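Local coordinates for protein single-stranded-DNA-specific exonuclease RecJ (Thermus thermophilus, PDB 2ZXR) that degrades single-stranded DNA in the 5' to 3' direction as an exonuclease that requires divalent metal ions such as magnesium or manganese, at residues Leu208-Ile219 / Glu235-Trp245; Ala223-Lys234 / Leu449-Asn457. All coordinates share one frame; numbering follows the deposited sequence.

Contact 1 of 2, residues Leu208-Ile219 / Glu235-Trp245; sequences LEYADLAAVGTI and EGLARIPASSW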
loop_
_atom_site.group_PDB
_atom_site.type_symbol
_atom_site.label_atom_id
_atom_site.label_comp_id
_atom_site.label_asym_id
_atom_site.label_seq_id
_atom_site.Cartn_x
_atom_site.Cartn_y
_atom_site.Cartn_z
ATOM N N LEU A 208 -9.439 -23.587 -11.814
ATOM C CA LEU A 208 -9.754 -22.605 -10.790
ATOM C C LEU A 208 -9.612 -23.074 -9.335
ATOM O O LEU A 208 -9.383 -22.247 -8.453
ATOM C CB LEU A 208 -11.164 -22.024 -11.025
ATOM C CG LEU A 208 -11.368 -21.364 -12.400
ATOM C CD1 LEU A 208 -12.681 -20.611 -12.427
ATOM C CD2 LEU A 208 -10.235 -20.392 -12.677
ATOM N N GLU A 209 -9.736 -24.374 -9.076
ATOM C CA GLU A 209 -9.587 -24.846 -7.709
ATOM C C GLU A 209 -8.140 -24.655 -7.197
ATOM O O GLU A 209 -7.881 -24.820 -6.019
ATOM C CB GLU A 209 -10.051 -26.317 -7.571
ATOM C CG GLU A 209 -9.110 -27.349 -8.167
ATOM C CD GLU A 209 -9.646 -28.781 -8.122
ATOM O OE1 GLU A 209 -10.231 -29.180 -7.086
ATOM O OE2 GLU A 209 -9.455 -29.528 -9.129
ATOM N N TYR A 210 -7.215 -24.248 -8.072
ATOM C CA TYR A 210 -5.808 -24.020 -7.687
ATOM C C TYR A 210 -5.535 -22.536 -7.466
ATOM O O TYR A 210 -4.397 -22.124 -7.160
ATOM C CB TYR A 210 -4.873 -24.531 -8.791
ATOM C CG TYR A 210 -4.871 -26.027 -8.922
ATOM C CD1 TYR A 210 -3.984 -26.789 -8.185
ATOM C CD2 TYR A 210 -5.783 -26.686 -9.772
ATOM C CE1 TYR A 210 -3.980 -28.176 -8.270
ATOM C CE2 TYR A 210 -5.793 -28.081 -9.867
ATOM C CZ TYR A 210 -4.883 -28.819 -9.110
ATOM O OH TYR A 210 -4.858 -30.192 -9.157
ATOM N N ALA A 211 -6.572 -21.717 -7.619
ATOM C CA ALA A 211 -6.378 -20.285 -7.471
ATOM C C ALA A 211 -6.143 -19.845 -6.016
ATOM O O ALA A 211 -5.554 -18.795 -5.802
ATOM C CB ALA A 211 -7.547 -19.535 -8.078
ATOM N N ASP A 212 -6.613 -20.616 -5.026
ATOM C CA ASP A 212 -6.373 -20.241 -3.623
ATOM C C ASP A 212 -4.875 -20.378 -3.339
ATOM O O ASP A 212 -4.262 -19.464 -2.753
ATOM C CB ASP A 212 -7.210 -21.070 -2.624
ATOM C CG ASP A 212 -7.229 -22.569 -2.928
ATOM O OD1 ASP A 212 -8.014 -23.295 -2.242
ATOM O OD2 ASP A 212 -6.476 -23.022 -3.831
ATOM N N LEU A 213 -4.275 -21.488 -3.773
ATOM C CA LEU A 213 -2.829 -21.666 -3.596
ATOM C C LEU A 213 -2.080 -20.543 -4.315
ATOM O O LEU A 213 -1.138 -19.979 -3.781
ATOM C CB LEU A 213 -2.342 -22.994 -4.216
ATOM C CG LEU A 213 -2.803 -24.290 -3.556
ATOM C CD1 LEU A 213 -2.430 -25.505 -4.422
ATOM C CD2 LEU A 213 -2.147 -24.373 -2.166
ATOM N N ALA A 214 -2.498 -20.250 -5.545
ATOM C CA ALA A 214 -1.846 -19.222 -6.359
ATOM C C ALA A 214 -1.954 -17.822 -5.734
ATOM O O ALA A 214 -1.004 -17.034 -5.798
ATOM C CB ALA A 214 -2.453 -19.219 -7.801
ATOM N N ALA A 215 -3.120 -17.518 -5.163
ATOM C CA ALA A 215 -3.361 -16.228 -4.493
ATOM C C ALA A 215 -2.461 -16.087 -3.256
ATOM O O ALA A 215 -1.901 -15.014 -3.001
ATOM C CB ALA A 215 -4.852 -16.105 -4.067
ATOM N N VAL A 216 -2.336 -17.166 -2.483
ATOM C CA VAL A 216 -1.477 -17.125 -1.297
ATOM C C VAL A 216 -0.029 -16.816 -1.718
ATOM O O VAL A 216 0.658 -15.990 -1.088
ATOM C CB VAL A 216 -1.545 -18.479 -0.482
ATOM C CG1 VAL A 216 -0.450 -18.506 0.608
ATOM C CG2 VAL A 216 -2.952 -18.621 0.198
ATOM N N GLY A 217 0.452 -17.457 -2.785
ATOM C CA GLY A 217 1.819 -17.164 -3.218
ATOM C C GLY A 217 1.970 -15.724 -3.715
ATOM O O GLY A 217 2.980 -15.062 -3.473
ATOM N N THR A 218 0.962 -15.243 -4.436
ATOM C CA THR A 218 0.938 -13.881 -4.997
ATOM C C THR A 218 1.020 -12.824 -3.882
ATOM O O THR A 218 1.811 -11.880 -3.944
ATOM C CB THR A 218 -0.365 -13.702 -5.813
ATOM O OG1 THR A 218 -0.367 -14.668 -6.875
ATOM C CG2 THR A 218 -0.491 -12.277 -6.392
ATOM N N ILE A 219 0.195 -12.996 -2.862
ATOM C CA ILE A 219 0.189 -12.080 -1.730
ATOM C C ILE A 219 1.536 -12.164 -0.978
ATOM O O ILE A 219 2.164 -11.150 -0.676
ATOM C CB ILE A 219 -1.007 -12.406 -0.790
ATOM C CG1 ILE A 219 -2.331 -12.059 -1.506
ATOM C CG2 ILE A 219 -0.863 -11.645 0.510
ATOM C CD1 ILE A 219 -3.624 -12.542 -0.759
ATOM N N GLU A 235 -10.411 -14.358 -6.819
ATOM C CA GLU A 235 -10.854 -15.737 -7.002
ATOM C C GLU A 235 -10.325 -16.660 -5.887
ATOM O O GLU A 235 -11.088 -17.388 -5.264
ATOM C CB GLU A 235 -10.380 -16.253 -8.366
ATOM C CG GLU A 235 -10.853 -17.666 -8.750
ATOM C CD GLU A 235 -12.367 -17.764 -8.921
ATOM O OE1 GLU A 235 -12.987 -16.786 -9.377
ATOM O OE2 GLU A 235 -12.941 -18.821 -8.627
ATOM N N GLY A 236 -9.015 -16.629 -5.642
ATOM C CA GLY A 236 -8.433 -17.493 -4.633
ATOM C C GLY A 236 -8.862 -17.221 -3.202
ATOM O O GLY A 236 -9.105 -18.165 -2.443
ATOM N N LEU A 237 -8.966 -15.952 -2.820
ATOM C CA LEU A 237 -9.378 -15.646 -1.455
ATOM C C LEU A 237 -10.765 -16.195 -1.213
ATOM O O LEU A 237 -11.069 -16.658 -0.118
ATOM C CB LEU A 237 -9.380 -14.136 -1.198
ATOM C CG LEU A 237 -8.057 -13.365 -1.173
ATOM C CD1 LEU A 237 -8.322 -11.864 -0.945
ATOM C CD2 LEU A 237 -7.198 -13.908 -0.080
ATOM N N ALA A 238 -11.611 -16.129 -2.241
ATOM C CA ALA A 238 -12.978 -16.645 -2.137
ATOM C C ALA A 238 -12.981 -18.180 -1.995
ATOM O O ALA A 238 -13.866 -18.734 -1.351
ATOM C CB ALA A 238 -13.803 -16.235 -3.390
ATOM N N ARG A 239 -11.982 -18.861 -2.570
ATOM C CA ARG A 239 -11.964 -20.338 -2.501
ATOM C C ARG A 239 -11.340 -20.958 -1.242
ATOM O O ARG A 239 -11.603 -22.114 -0.910
ATOM C CB ARG A 239 -11.324 -20.907 -3.801
ATOM C CG ARG A 239 -12.133 -20.428 -5.057
ATOM C CD ARG A 239 -11.626 -20.811 -6.478
ATOM N NE ARG A 239 -11.973 -22.188 -6.746
ATOM C CZ ARG A 239 -12.945 -22.616 -7.544
ATOM N NH1 ARG A 239 -13.717 -21.792 -8.229
ATOM N NH2 ARG A 239 -13.175 -23.901 -7.588
ATOM N N ILE A 240 -10.556 -20.186 -0.503
ATOM C CA ILE A 240 -9.909 -20.732 0.671
ATOM C C ILE A 240 -10.818 -21.383 1.718
ATOM O O ILE A 240 -10.532 -22.475 2.189
ATOM C CB ILE A 240 -9.013 -19.659 1.356
ATOM C CG1 ILE A 240 -7.745 -19.438 0.518
ATOM C CG2 ILE A 240 -8.657 -20.089 2.797
ATOM C CD1 ILE A 240 -6.969 -18.204 0.910
ATOM N N PRO A 241 -11.934 -20.735 2.081
ATOM C CA PRO A 241 -12.791 -21.363 3.098
ATOM C C PRO A 241 -13.274 -22.784 2.806
ATOM O O PRO A 241 -13.528 -23.553 3.725
ATOM C CB PRO A 241 -13.940 -20.353 3.266
ATOM C CG PRO A 241 -13.268 -19.018 2.924
ATOM C CD PRO A 241 -12.447 -19.406 1.699
ATOM N N ALA A 242 -13.400 -23.135 1.535
ATOM C CA ALA A 242 -13.829 -24.476 1.174
ATOM C C ALA A 242 -12.778 -25.079 0.224
ATOM O O ALA A 242 -13.089 -25.815 -0.709
ATOM C CB ALA A 242 -15.232 -24.418 0.499
ATOM N N SER A 243 -11.512 -24.784 0.483
ATOM C CA SER A 243 -10.449 -25.284 -0.366
ATOM C C SER A 243 -10.485 -26.759 -0.667
ATOM O O SER A 243 -10.911 -27.557 0.157
ATOM C CB SER A 243 -9.084 -24.984 0.250
ATOM O OG SER A 243 -8.047 -25.374 -0.644
ATOM N N SER A 244 -10.019 -27.126 -1.854
ATOM C CA SER A 244 -9.935 -28.542 -2.211
ATOM C C SER A 244 -8.699 -29.100 -1.481
ATOM O O SER A 244 -8.510 -30.312 -1.429
ATOM C CB SER A 244 -9.719 -28.729 -3.721
ATOM O OG SER A 244 -10.856 -28.327 -4.451
ATOM N N TRP A 245 -7.868 -28.195 -0.937
ATOM C CA TRP A 245 -6.628 -28.583 -0.240
ATOM C C TRP A 245 -6.836 -28.428 1.250
ATOM O O TRP A 245 -6.682 -27.340 1.776
ATOM C CB TRP A 245 -5.477 -27.701 -0.726
ATOM C CG TRP A 245 -5.702 -27.219 -2.137
ATOM C CD1 TRP A 245 -5.745 -25.920 -2.565
ATOM C CD2 TRP A 245 -5.953 -28.032 -3.289
ATOM N NE1 TRP A 245 -6.006 -25.879 -3.915
ATOM C CE2 TRP A 245 -6.137 -27.157 -4.384
ATOM C CE3 TRP A 245 -6.038 -29.417 -3.500
ATOM C CZ2 TRP A 245 -6.403 -27.618 -5.680
ATOM C CZ3 TRP A 245 -6.299 -29.885 -4.781
ATOM C CH2 TRP A 245 -6.481 -28.980 -5.864
HETATM O O HOH W 1 -9.365 -24.991 -3.812
#
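The Trp245 indole lies across one face of the Tyr210 ring. Its CZ2 and CH2 do the touching, and Tyr210 CE1 comes within 3.6 Å of Trp245 CH2. The planes are 38° apart and the two rings meet obliquely. Leu213 covers a face of the indole in a CH-pi contact, with its CD1 3.9 Å from the centroid of the five-membered ring of Trp245. Ser244 CB sits on the opposite face. At the indole edge, Trp245 NE1 gives a weak hydrogen bond to Asp212 OD2 at 2.9 Å.

The Asp212 carboxylate is gripped at both oxygens. Its chi1 of 45° sets CG between the backbone N and the carbonyl carbon. There OD2 also accepts from the backbone N of Leu213, while OD1 takes the hydroxyl of Ser243, with Ser243 OG to Asp212 OD1 at 2.6 Å. The donor comes on the syn side, tilted 31° from the carboxylate plane. Water 1 joins Asp212 OD1 to Glu209 O and Ser244 N. Ser243 OG also accepts from Trp245 N, an ST turn just before helix 246-254, with Trp245 at the N-cap. Nearby, Ser244 OG donates to the anti lone pair of Glu209 OE1 at 2.8 Å.

Arg239 lays its guanidinium over the Leu208 carbonyl and pairs in plane with Glu235. Gly236 lets the backbones close up: its CA is 3.4 Å from Ala211 O, a CA-H...O contact. Further along, Val216 meets Ile240 and Ile219 meets Leu237. Leu248 of the next helix touches Asp212, Val216 and Ile240. This is glycine-mediated close packing of two steeply crossed helices in the DHH phosphoesterase fold. Its Ile219 end approaches the metal site, with that side chain about 7 Å from Asp221's.

Contact 2 of 2, residues Ala223-Lys234 / Leu449-Asn457; sequences APLWGWNRALVK and LLEPYGEGN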
loop_
_atom_site.group_PDB
_atom_site.type_symbol
_atom_site.label_atom_id
_atom_site.label_comp_id
_atom_site.label_asym_id
_atom_site.label_seq_id
_atom_site.Cartn_x
_atom_site.Cartn_y
_atom_site.Cartn_z
ATOM N N ALA A 223 3.660 -8.876 -4.606
ATOM C CA ALA A 223 3.583 -8.369 -5.951
ATOM C C ALA A 223 2.398 -7.391 -5.995
ATOM O O ALA A 223 1.504 -7.431 -5.142
ATOM C CB ALA A 223 3.365 -9.508 -6.923
ATOM N N PRO A 224 2.399 -6.488 -6.979
ATOM C CA PRO A 224 1.350 -5.488 -7.158
ATOM C C PRO A 224 -0.001 -6.153 -7.436
ATOM O O PRO A 224 -0.149 -6.956 -8.379
ATOM C CB PRO A 224 1.841 -4.671 -8.360
ATOM C CG PRO A 224 3.338 -4.811 -8.301
ATOM C CD PRO A 224 3.503 -6.277 -7.935
ATOM N N LEU A 225 -0.987 -5.793 -6.621
ATOM C CA LEU A 225 -2.305 -6.339 -6.757
ATOM C C LEU A 225 -3.225 -5.574 -7.715
ATOM O O LEU A 225 -4.177 -4.922 -7.310
ATOM C CB LEU A 225 -2.939 -6.449 -5.379
ATOM C CG LEU A 225 -2.284 -7.393 -4.356
ATOM C CD1 LEU A 225 -3.300 -7.653 -3.220
ATOM C CD2 LEU A 225 -1.906 -8.749 -5.015
ATOM N N TRP A 226 -2.913 -5.632 -8.997
ATOM C CA TRP A 226 -3.764 -5.010 -9.996
ATOM C C TRP A 226 -3.867 -5.918 -11.212
ATOM O O TRP A 226 -3.101 -6.882 -11.348
ATOM C CB TRP A 226 -3.258 -3.602 -10.386
ATOM C CG TRP A 226 -1.803 -3.448 -10.738
ATOM C CD1 TRP A 226 -1.135 -4.034 -11.776
ATOM C CD2 TRP A 226 -0.859 -2.585 -10.087
ATOM N NE1 TRP A 226 0.175 -3.583 -11.816
ATOM C CE2 TRP A 226 0.367 -2.697 -10.789
ATOM C CE3 TRP A 226 -0.935 -1.728 -8.983
ATOM C CZ2 TRP A 226 1.515 -1.983 -10.419
ATOM C CZ3 TRP A 226 0.208 -1.015 -8.608
ATOM C CH2 TRP A 226 1.416 -1.148 -9.323
ATOM N N GLY A 227 -4.841 -5.638 -12.067
ATOM C CA GLY A 227 -5.041 -6.431 -13.255
ATOM C C GLY A 227 -5.205 -7.905 -12.934
ATOM O O GLY A 227 -5.976 -8.281 -12.044
ATOM N N TRP A 228 -4.465 -8.740 -13.663
ATOM C CA TRP A 228 -4.510 -10.185 -13.484
ATOM C C TRP A 228 -4.266 -10.597 -12.021
ATOM O O TRP A 228 -4.971 -11.459 -11.480
ATOM C CB TRP A 228 -3.466 -10.857 -14.374
ATOM C CG TRP A 228 -3.702 -12.322 -14.498
ATOM C CD1 TRP A 228 -4.559 -12.944 -15.361
ATOM C CD2 TRP A 228 -3.097 -13.354 -13.710
ATOM N NE1 TRP A 228 -4.527 -14.303 -15.161
ATOM C CE2 TRP A 228 -3.636 -14.584 -14.153
ATOM C CE3 TRP A 228 -2.150 -13.357 -12.670
ATOM C CZ2 TRP A 228 -3.263 -15.811 -13.593
ATOM C CZ3 TRP A 228 -1.776 -14.569 -12.113
ATOM C CH2 TRP A 228 -2.334 -15.789 -12.576
ATOM N N ASN A 229 -3.273 -10.002 -11.378
ATOM C CA ASN A 229 -3.035 -10.367 -9.980
ATOM C C ASN A 229 -4.274 -10.044 -9.123
ATOM O O ASN A 229 -4.615 -10.819 -8.261
ATOM C CB ASN A 229 -1.788 -9.669 -9.403
ATOM C CG ASN A 229 -0.483 -10.339 -9.809
ATOM O OD1 ASN A 229 -0.445 -11.525 -10.186
ATOM N ND2 ASN A 229 0.604 -9.597 -9.700
ATOM N N ARG A 230 -4.954 -8.919 -9.356
ATOM C CA ARG A 230 -6.171 -8.608 -8.577
ATOM C C ARG A 230 -7.244 -9.660 -8.818
ATOM O O ARG A 230 -7.924 -10.094 -7.893
ATOM C CB ARG A 230 -6.785 -7.238 -8.947
ATOM C CG ARG A 230 -8.307 -7.115 -8.507
ATOM C CD ARG A 230 -9.039 -5.755 -8.870
ATOM N NE ARG A 230 -8.762 -4.897 -7.743
ATOM C CZ ARG A 230 -9.620 -4.436 -6.846
ATOM N NH1 ARG A 230 -10.932 -4.667 -6.883
ATOM N NH2 ARG A 230 -9.098 -3.838 -5.800
ATOM N N ALA A 231 -7.422 -10.053 -10.072
ATOM C CA ALA A 231 -8.443 -11.031 -10.400
ATOM C C ALA A 231 -8.123 -12.391 -9.783
ATOM O O ALA A 231 -9.020 -13.085 -9.298
ATOM C CB ALA A 231 -8.564 -11.170 -11.917
ATOM N N LEU A 232 -6.842 -12.760 -9.799
ATOM C CA LEU A 232 -6.427 -14.050 -9.265
ATOM C C LEU A 232 -6.673 -14.104 -7.773
ATOM O O LEU A 232 -7.242 -15.090 -7.255
ATOM C CB LEU A 232 -4.945 -14.314 -9.565
ATOM C CG LEU A 232 -4.423 -15.630 -8.944
ATOM C CD1 LEU A 232 -4.993 -16.837 -9.717
ATOM C CD2 LEU A 232 -2.942 -15.652 -8.981
ATOM N N VAL A 233 -6.272 -13.041 -7.081
ATOM C CA VAL A 233 -6.450 -12.977 -5.636
ATOM C C VAL A 233 -7.947 -12.977 -5.251
ATOM O O VAL A 233 -8.349 -13.673 -4.334
ATOM C CB VAL A 233 -5.673 -11.744 -5.060
ATOM C CG1 VAL A 233 -6.090 -11.445 -3.620
ATOM C CG2 VAL A 233 -4.142 -12.060 -5.123
ATOM N N LYS A 234 -8.777 -12.233 -5.968
ATOM C CA LYS A 234 -10.196 -12.235 -5.631
ATOM C C LYS A 234 -10.731 -13.675 -5.731
ATOM O O LYS A 234 -11.409 -14.154 -4.831
ATOM C CB LYS A 234 -10.978 -11.303 -6.561
ATOM C CG LYS A 234 -10.665 -9.796 -6.347
ATOM C CD LYS A 234 -11.262 -8.920 -7.498
ATOM C CE LYS A 234 -12.664 -8.428 -7.190
ATOM N NZ LYS A 234 -12.599 -7.074 -6.499
ATOM N N LEU A 449 -15.236 -1.713 -2.432
ATOM C CA LEU A 449 -14.946 -2.297 -3.732
ATOM C C LEU A 449 -13.468 -2.286 -4.122
ATOM O O LEU A 449 -13.071 -3.011 -5.023
ATOM C CB LEU A 449 -15.766 -1.590 -4.819
ATOM C CG LEU A 449 -17.232 -2.041 -4.870
ATOM C CD1 LEU A 449 -17.264 -3.548 -5.142
ATOM C CD2 LEU A 449 -17.947 -1.708 -3.545
ATOM N N LEU A 450 -12.675 -1.458 -3.444
ATOM C CA LEU A 450 -11.249 -1.346 -3.715
ATOM C C LEU A 450 -10.483 -2.601 -3.338
ATOM O O LEU A 450 -9.362 -2.828 -3.800
ATOM C CB LEU A 450 -10.657 -0.168 -2.941
ATOM C CG LEU A 450 -10.682 1.179 -3.663
ATOM C CD1 LEU A 450 -10.248 2.293 -2.700
ATOM C CD2 LEU A 450 -9.758 1.099 -4.883
ATOM N N GLU A 451 -11.073 -3.395 -2.462
ATOM C CA GLU A 451 -10.422 -4.607 -2.021
ATOM C C GLU A 451 -10.344 -5.618 -3.150
ATOM O O GLU A 451 -11.181 -5.621 -4.059
ATOM C CB GLU A 451 -11.185 -5.179 -0.859
ATOM C CG GLU A 451 -11.282 -4.207 0.271
ATOM C CD GLU A 451 -11.737 -4.881 1.528
ATOM O OE1 GLU A 451 -10.865 -5.363 2.288
ATOM O OE2 GLU A 451 -12.972 -4.942 1.745
ATOM N N PRO A 452 -9.350 -6.521 -3.084
ATOM C CA PRO A 452 -8.340 -6.624 -2.016
ATOM C C PRO A 452 -7.215 -5.581 -1.985
ATOM O O PRO A 452 -6.592 -5.287 -3.018
ATOM C CB PRO A 452 -7.791 -8.027 -2.215
ATOM C CG PRO A 452 -7.792 -8.141 -3.730
ATOM C CD PRO A 452 -9.143 -7.553 -4.116
ATOM N N TYR A 453 -6.977 -5.022 -0.794
ATOM C CA TYR A 453 -5.895 -4.064 -0.567
ATOM C C TYR A 453 -4.585 -4.839 -0.480
ATOM O O TYR A 453 -4.541 -5.975 0.022
ATOM C CB TYR A 453 -6.061 -3.303 0.765
ATOM C CG TYR A 453 -7.210 -2.319 0.779
ATOM C CD1 TYR A 453 -7.335 -1.368 -0.232
ATOM C CD2 TYR A 453 -8.183 -2.361 1.778
ATOM C CE1 TYR A 453 -8.389 -0.489 -0.252
ATOM C CE2 TYR A 453 -9.254 -1.478 1.773
ATOM C CZ TYR A 453 -9.342 -0.536 0.748
ATOM O OH TYR A 453 -10.341 0.401 0.741
ATOM N N GLY A 454 -3.517 -4.221 -0.956
ATOM C CA GLY A 454 -2.208 -4.859 -0.894
ATOM C C GLY A 454 -1.153 -3.994 -1.543
ATOM O O GLY A 454 -1.371 -2.797 -1.760
ATOM N N GLU A 455 -0.008 -4.596 -1.843
ATOM C CA GLU A 455 1.072 -3.889 -2.494
ATOM C C GLU A 455 0.508 -3.023 -3.619
ATOM O O GLU A 455 0.906 -1.873 -3.801
ATOM C CB GLU A 455 2.095 -4.892 -3.058
ATOM C CG GLU A 455 3.142 -4.266 -3.974
ATOM C CD GLU A 455 4.005 -3.214 -3.264
ATOM O OE1 GLU A 455 3.978 -3.147 -2.016
ATOM O OE2 GLU A 455 4.717 -2.467 -3.965
ATOM N N GLY A 456 -0.425 -3.543 -4.390
ATOM C CA GLY A 456 -0.950 -2.670 -5.433
ATOM C C GLY A 456 -1.757 -1.414 -5.023
ATOM O O GLY A 456 -1.504 -0.307 -5.485
ATOM N N ASN A 457 -2.775 -1.603 -4.194
ATOM C CA ASN A 457 -3.623 -0.508 -3.756
ATOM C C ASN A 457 -3.711 -0.607 -2.266
ATOM O O ASN A 457 -4.383 -1.501 -1.746
ATOM C CB ASN A 457 -5.062 -0.616 -4.349
ATOM C CG ASN A 457 -5.562 -2.010 -4.326
ATOM O OD1 ASN A 457 -6.754 -2.306 -4.123
ATOM N ND2 ASN A 457 -4.630 -2.916 -4.537
HETATM O O HOH W 2 -6.406 -5.472 -5.733
HETATM O O HOH W 3 -14.231 -5.055 -6.373
#
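The Arg230 guanidinium has Pro452 CD over the centre of one face, 4.0 Å above the plane. At its edge, Leu449 O accepts a straight hydrogen bond from Arg230 NH1 at 3.3 Å, in the carbonyl plane. NH1 also gives a hydrogen bond to Leu46 O. The bend of the Arg230 chain at chi3, -88°, turns its head toward the backbone of the 449-457 loop. The Trp226 indole carries Pro224 CB on one face and meets Gly456 O at its edge, 3.6 Å from Trp226 CZ3.

Lys234 runs past the Pro452 ring at about a right angle, with Lys234 CG 3.5 Å from Pro452 CD. Its NZ shares Leu46 O with Arg230 as a hydrogen-bond acceptor. NZ also makes a weak bond to Glu451 O and a link to Leu449 O through water 3. The peptide bond before Pro452 is cis. The loop falls in the RecJ OB domain family region. The contact docks it on the first turns of helix 227-239 and the residues before it. The Ala223 end lies next to Asp221 and His160, which bind metal.

Val233 CG1 packs on Pro452 CG at 3.7 Å. Leu225, at the centre of an inverse gamma turn, puts CD1 on Gly454 CA at 3.8 Å. Water 2 donates to both Leu225 O and Pro452 O. Nearer the metal site, Glu455 CB rests 3.3 Å from Ala223 O.

From the N terminus, the chain reaches helix 211-220, then the turn at 223-226, then helix 227-239. Contact 1 closes a short loop: 15 residues separate its segments, and the first segment of contact 2 lies among them. Contact 2 closes a long loop of 214 residues, when the chain returns after helix 440-447. The two contacts therefore cross along the chain. Both use helix 227-239, its early turns in contact 2 and its last turn in contact 1. They also touch directly, since Ala214 and Thr218 pack on Leu232. Helix 227-239 thus ties helix 211-220 near the metal site to the 449-457 loop.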